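Local coordinates for protein ATP-dependent Clp protease proteolytic subunit (Listeria monocytogenes, PDB 4JCQ) that probably serves as the proteolytic subunit of the ATP-dependent Clp protease, cleaving peptide bonds in misfolded proteins as a serine peptidase inside a ring-shaped assembly, at residues R22-A35 with P52-A66. Residues are numbered along the deposited sequence; the frame is centred on the assembly and turned at random.
Sequences RTVLIYGEINQELA and PITIFINSQGGHVEA
Strands 23-27 and 53-59, joined through helix 32-48 in a beta-alpha-beta unit of the ClpP/crotonase fold, pair in parallel with their axes 4.7 Å apart. Six backbone hydrogen bonds join them, from Thr54 N to Arg22 O at one end to Gly28 N to Asn58 O at the other. Leu25 and Phe56 lie side by side on one face of the sheet, CD2 of Leu25 reaching CB of Phe56 at 3.7 Å, while Thr23 CG2 meets the Phe56 ring in plane at its edge. Next in line, the Tyr27 ring carries Asn58 CB over one face, 4.2 Å from the ring centroid, and Phe56 O at its edge. On the reverse face, Ile26 CD1 packs on Ile55 CG2 at 3.6 Å.

Beyond the strands the register slips by one. A chi1 of -177° swings Ser59 OG away from its own N, to where it donates to Gly28 O at 2.7 Å and accepts from Gly61 N, an ST turn. Gly61 O receives Ile30 N from above its carbonyl plane, and Gly61 itself lies close to Ser91, the predicted nucleophile. Ile30 O takes His63 N at 2.7 Å plus a weak bond from His63 ND1 at the ring edge. Ala66 CB then rests 3.8 Å from Ile30 CG2, where helices 32-48 and 64-76 begin.

Strand 81-86 flanks 53-59 on its other side, and Ile96 of helix 92-97 touches Ile26, Ile30 and Ile57. On the Phe56 face a neighbouring subunit packs, its Ser39 bonding Tyr27 OH and its Thr69 and Gln32 holding the Asn58 amide.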
loop_
_atom_site.group_PDB
_atom_site.type_symbol
_atom_site.label_atom_id
_atom_site.label_comp_id
_atom_site.label_asym_id
_atom_site.label_seq_id
_atom_site.Cartn_x
_atom_site.Cartn_y
_atom_site.Cartn_z
ATOM N N ARG H 22 -25.953 5.655 9.306
ATOM C CA ARG H 22 -25.646 5.113 10.641
ATOM C C ARG H 22 -25.652 3.579 10.636
ATOM O O ARG H 22 -26.346 2.935 11.429
ATOM C CB ARG H 22 -26.565 5.691 11.740
ATOM C CG ARG H 22 -27.259 7.000 11.385
ATOM C CD ARG H 22 -27.193 8.083 12.458
ATOM N NE ARG H 22 -27.061 7.611 13.838
ATOM C CZ ARG H 22 -26.104 8.011 14.675
ATOM N NH1 ARG H 22 -26.060 7.543 15.916
ATOM N NH2 ARG H 22 -25.189 8.890 14.277
ATOM N N THR H 23 -24.872 3.014 9.716
ATOM C CA THR H 23 -24.769 1.571 9.536
ATOM C C THR H 23 -23.324 1.114 9.726
ATOM O O THR H 23 -22.389 1.751 9.236
ATOM C CB THR H 23 -25.286 1.142 8.143
ATOM O OG1 THR H 23 -26.646 1.565 7.988
ATOM C CG2 THR H 23 -25.224 -0.365 7.973
ATOM N N VAL H 24 -23.154 0.017 10.456
ATOM C CA VAL H 24 -21.843 -0.584 10.681
ATOM C C VAL H 24 -21.880 -2.029 10.191
ATOM O O VAL H 24 -22.818 -2.772 10.493
ATOM C CB VAL H 24 -21.440 -0.530 12.177
ATOM C CG1 VAL H 24 -20.112 -1.238 12.419
ATOM C CG2 VAL H 24 -21.361 0.914 12.659
ATOM N N LEU H 25 -20.870 -2.418 9.421
ATOM C CA LEU H 25 -20.767 -3.791 8.944
ATOM C C LEU H 25 -19.692 -4.541 9.717
ATOM O O LEU H 25 -18.548 -4.090 9.804
ATOM C CB LEU H 25 -20.473 -3.836 7.438
ATOM C CG LEU H 25 -21.399 -3.091 6.467
ATOM C CD1 LEU H 25 -20.977 -3.379 5.035
ATOM C CD2 LEU H 25 -22.864 -3.451 6.667
ATOM N N ILE H 26 -20.080 -5.674 10.291
ATOM C CA ILE H 26 -19.143 -6.568 10.968
ATOM C C ILE H 26 -19.108 -7.880 10.188
ATOM O O ILE H 26 -19.888 -8.800 10.450
ATOM C CB ILE H 26 -19.516 -6.783 12.457
ATOM C CG1 ILE H 26 -19.523 -5.442 13.206
ATOM C CG2 ILE H 26 -18.551 -7.754 13.127
ATOM C CD1 ILE H 26 -19.950 -5.529 14.660
ATOM N N TYR H 27 -18.216 -7.933 9.198
ATOM C CA TYR H 27 -18.085 -9.077 8.305
ATOM C C TYR H 27 -16.709 -9.710 8.491
ATOM O O TYR H 27 -15.692 -9.011 8.475
ATOM C CB TYR H 27 -18.240 -8.648 6.837
ATOM C CG TYR H 27 -19.637 -8.253 6.363
ATOM C CD1 TYR H 27 -19.961 -8.307 5.007
ATOM C CD2 TYR H 27 -20.625 -7.819 7.254
ATOM C CE1 TYR H 27 -21.218 -7.939 4.550
ATOM C CE2 TYR H 27 -21.889 -7.452 6.805
ATOM C CZ TYR H 27 -22.178 -7.513 5.451
ATOM O OH TYR H 27 -23.428 -7.148 4.993
ATOM N N GLY H 28 -16.679 -11.029 8.669
ATOM C CA GLY H 28 -15.419 -11.765 8.762
ATOM C C GLY H 28 -14.965 -12.038 10.184
ATOM O O GLY H 28 -15.754 -11.949 11.124
ATOM N N GLU H 29 -13.680 -12.359 10.331
ATOM C CA GLU H 29 -13.104 -12.757 11.617
ATOM C C GLU H 29 -13.151 -11.640 12.660
ATOM O O GLU H 29 -12.833 -10.485 12.364
ATOM C CB GLU H 29 -11.659 -13.244 11.424
ATOM C CG GLU H 29 -10.962 -13.694 12.700
ATOM C CD GLU H 29 -9.521 -14.107 12.468
ATOM O OE1 GLU H 29 -8.614 -13.344 12.861
ATOM O OE2 GLU H 29 -9.296 -15.192 11.889
ATOM N N ILE H 30 -13.560 -11.999 13.874
ATOM C CA ILE H 30 -13.531 -11.077 15.008
ATOM C C ILE H 30 -12.115 -11.055 15.582
ATOM O O ILE H 30 -11.669 -12.021 16.201
ATOM C CB ILE H 30 -14.558 -11.466 16.101
ATOM C CG1 ILE H 30 -15.968 -11.647 15.507
ATOM C CG2 ILE H 30 -14.573 -10.444 17.239
ATOM C CD1 ILE H 30 -16.506 -10.448 14.743
ATOM N N ASN H 31 -11.407 -9.957 15.341
ATOM C CA ASN H 31 -10.060 -9.762 15.871
ATOM C C ASN H 31 -9.887 -8.337 16.386
ATOM O O ASN H 31 -10.791 -7.508 16.236
ATOM C CB ASN H 31 -8.990 -10.119 14.824
ATOM C CG ASN H 31 -9.197 -9.411 13.494
ATOM O OD1 ASN H 31 -9.620 -8.256 13.440
ATOM N ND2 ASN H 31 -8.878 -10.105 12.405
ATOM N N GLN H 32 -8.739 -8.059 17.000
ATOM C CA GLN H 32 -8.476 -6.750 17.606
ATOM C C GLN H 32 -8.514 -5.607 16.587
ATOM O O GLN H 32 -8.947 -4.496 16.906
ATOM C CB GLN H 32 -7.151 -6.766 18.383
ATOM C CG GLN H 32 -7.255 -7.445 19.745
ATOM C CD GLN H 32 -5.907 -7.709 20.396
ATOM O OE1 GLN H 32 -4.950 -8.123 19.735
ATOM N NE2 GLN H 32 -5.830 -7.484 21.706
ATOM N N GLU H 33 -8.081 -5.894 15.362
ATOM C CA GLU H 33 -8.116 -4.926 14.263
ATOM C C GLU H 33 -9.551 -4.527 13.914
ATOM O O GLU H 33 -9.857 -3.342 13.751
ATOM C CB GLU H 33 -7.408 -5.484 13.021
ATOM C CG GLU H 33 -5.899 -5.669 13.167
ATOM C CD GLU H 33 -5.506 -6.935 13.921
ATOM O OE1 GLU H 33 -4.379 -6.968 14.461
ATOM O OE2 GLU H 33 -6.311 -7.892 13.980
ATOM N N LEU H 34 -10.426 -5.523 13.799
ATOM C CA LEU H 34 -11.844 -5.281 13.552
ATOM C C LEU H 34 -12.493 -4.568 14.744
ATOM O O LEU H 34 -13.288 -3.643 14.558
ATOM C CB LEU H 34 -12.559 -6.598 13.225
ATOM C CG LEU H 34 -13.999 -6.650 12.686
ATOM C CD1 LEU H 34 -15.001 -6.787 13.820
ATOM C CD2 LEU H 34 -14.364 -5.488 11.765
ATOM N N ALA H 35 -12.137 -4.990 15.957
ATOM C CA ALA H 35 -12.633 -4.358 17.181
ATOM C C ALA H 35 -12.303 -2.863 17.227
ATOM O O ALA H 35 -13.140 -2.057 17.632
ATOM C CB ALA H 35 -12.093 -5.069 18.416
ATOM N N PRO H 52 -30.566 5.979 16.353
ATOM C CA PRO H 52 -30.232 4.549 16.344
ATOM C C PRO H 52 -29.159 4.161 15.322
ATOM O O PRO H 52 -28.994 4.833 14.301
ATOM C CB PRO H 52 -31.563 3.880 15.987
ATOM C CG PRO H 52 -32.598 4.839 16.464
ATOM C CD PRO H 52 -32.018 6.196 16.197
ATOM N N ILE H 53 -28.437 3.084 15.621
ATOM C CA ILE H 53 -27.404 2.545 14.736
ATOM C C ILE H 53 -27.779 1.116 14.350
ATOM O O ILE H 53 -28.235 0.340 15.191
ATOM C CB ILE H 53 -26.010 2.573 15.412
ATOM C CG1 ILE H 53 -25.597 4.014 15.735
ATOM C CG2 ILE H 53 -24.956 1.899 14.537
ATOM C CD1 ILE H 53 -24.441 4.130 16.708
ATOM N N THR H 54 -27.605 0.783 13.073
ATOM C CA THR H 54 -27.859 -0.573 12.584
ATOM C C THR H 54 -26.541 -1.285 12.286
ATOM O O THR H 54 -25.685 -0.748 11.581
ATOM C CB THR H 54 -28.749 -0.561 11.322
ATOM O OG1 THR H 54 -29.931 0.206 11.579
ATOM C CG2 THR H 54 -29.154 -1.983 10.918
ATOM N N ILE H 55 -26.382 -2.485 12.835
ATOM C CA ILE H 55 -25.194 -3.297 12.583
ATOM C C ILE H 55 -25.577 -4.577 11.843
ATOM O O ILE H 55 -26.401 -5.353 12.325
ATOM C CB ILE H 55 -24.439 -3.652 13.888
ATOM C CG1 ILE H 55 -24.038 -2.382 14.653
ATOM C CG2 ILE H 55 -23.215 -4.502 13.580
ATOM C CD1 ILE H 55 -23.308 -2.639 15.957
ATOM N N PHE H 56 -24.987 -4.777 10.666
ATOM C CA PHE H 56 -25.117 -6.035 9.928
ATOM C C PHE H 56 -23.940 -6.939 10.279
ATOM O O PHE H 56 -22.781 -6.542 10.126
ATOM C CB PHE H 56 -25.164 -5.787 8.413
ATOM C CG PHE H 56 -26.419 -5.099 7.942
ATOM C CD1 PHE H 56 -26.508 -3.712 7.935
ATOM C CD2 PHE H 56 -27.508 -5.839 7.493
ATOM C CE1 PHE H 56 -27.662 -3.075 7.499
ATOM C CE2 PHE H 56 -28.667 -5.210 7.059
ATOM C CZ PHE H 56 -28.743 -3.824 7.060
ATOM N N ILE H 57 -24.241 -8.145 10.756
ATOM C CA ILE H 57 -23.210 -9.078 11.216
ATOM C C ILE H 57 -23.190 -10.354 10.378
ATOM O O ILE H 57 -24.188 -11.080 10.302
ATOM C CB ILE H 57 -23.376 -9.455 12.711
ATOM C CG1 ILE H 57 -23.427 -8.201 13.588
ATOM C CG2 ILE H 57 -22.241 -10.372 13.162
ATOM C CD1 ILE H 57 -24.015 -8.424 14.967
ATOM N N ASN H 58 -22.045 -10.600 9.745
ATOM C CA ASN H 58 -21.753 -11.853 9.059
ATOM C C ASN H 58 -20.399 -12.332 9.559
ATOM O O ASN H 58 -19.362 -11.908 9.052
ATOM C CB ASN H 58 -21.732 -11.645 7.533
ATOM C CG ASN H 58 -21.465 -12.931 6.755
ATOM O OD1 ASN H 58 -20.795 -13.843 7.237
ATOM N ND2 ASN H 58 -21.975 -12.995 5.533
ATOM N N SER H 59 -20.403 -13.199 10.570
ATOM C CA SER H 59 -19.155 -13.617 11.202
ATOM C C SER H 59 -19.185 -15.021 11.786
ATOM O O SER H 59 -20.129 -15.401 12.477
ATOM C CB SER H 59 -18.739 -12.627 12.295
ATOM O OG SER H 59 -17.493 -13.008 12.853
ATOM N N GLN H 60 -18.114 -15.758 11.510
ATOM C CA GLN H 60 -17.874 -17.088 12.050
ATOM C C GLN H 60 -17.311 -17.027 13.476
ATOM O O GLN H 60 -17.164 -18.055 14.139
ATOM C CB GLN H 60 -16.908 -17.855 11.128
ATOM C CG GLN H 60 -15.503 -17.252 11.004
ATOM C CD GLN H 60 -15.354 -16.204 9.902
ATOM O OE1 GLN H 60 -16.263 -15.409 9.628
ATOM N NE2 GLN H 60 -14.182 -16.191 9.269
ATOM N N GLY H 61 -16.999 -15.817 13.936
ATOM C CA GLY H 61 -16.385 -15.611 15.245
ATOM C C GLY H 61 -14.918 -15.242 15.128
ATOM O O GLY H 61 -14.479 -14.720 14.101
ATOM N N GLY H 62 -14.161 -15.518 16.185
ATOM C CA GLY H 62 -12.734 -15.217 16.216
ATOM C C GLY H 62 -12.185 -15.198 17.630
ATOM O O GLY H 62 -12.268 -16.194 18.348
ATOM N N HIS H 63 -11.633 -14.054 18.028
ATOM C CA HIS H 63 -10.974 -13.907 19.326
ATOM C C HIS H 63 -11.924 -13.391 20.370
ATOM O O HIS H 63 -12.573 -12.359 20.172
ATOM C CB HIS H 63 -9.765 -12.983 19.200
ATOM C CG HIS H 63 -8.679 -13.517 18.295
ATOM N ND1 HIS H 63 -8.761 -13.462 16.952
ATOM C CD2 HIS H 63 -7.458 -14.121 18.588
ATOM C CE1 HIS H 63 -7.655 -14.005 16.411
ATOM N NE2 HIS H 63 -6.858 -14.409 17.413
ATOM N N VAL H 64 -12.004 -14.105 21.492
ATOM C CA VAL H 64 -12.955 -13.799 22.569
ATOM C C VAL H 64 -12.852 -12.357 23.089
ATOM O O VAL H 64 -13.872 -11.686 23.263
ATOM C CB VAL H 64 -12.874 -14.836 23.728
ATOM C CG1 VAL H 64 -11.462 -14.933 24.299
ATOM C CG2 VAL H 64 -13.888 -14.525 24.825
ATOM N N GLU H 65 -11.627 -11.882 23.309
ATOM C CA GLU H 65 -11.397 -10.552 23.880
ATOM C C GLU H 65 -11.837 -9.424 22.941
ATOM O O GLU H 65 -12.286 -8.368 23.393
ATOM C CB GLU H 65 -9.930 -10.379 24.312
ATOM C CG GLU H 65 -8.913 -10.243 23.181
ATOM C CD GLU H 65 -8.527 -11.564 22.528
ATOM O OE1 GLU H 65 -8.956 -12.641 22.999
ATOM O OE2 GLU H 65 -7.781 -11.521 21.528
ATOM N N ALA H 66 -11.706 -9.661 21.637
ATOM C CA ALA H 66 -12.179 -8.724 20.625
ATOM C C ALA H 66 -13.705 -8.702 20.580
ATOM O O ALA H 66 -14.310 -7.642 20.425
ATOM C CB ALA H 66 -11.611 -9.087 19.263
#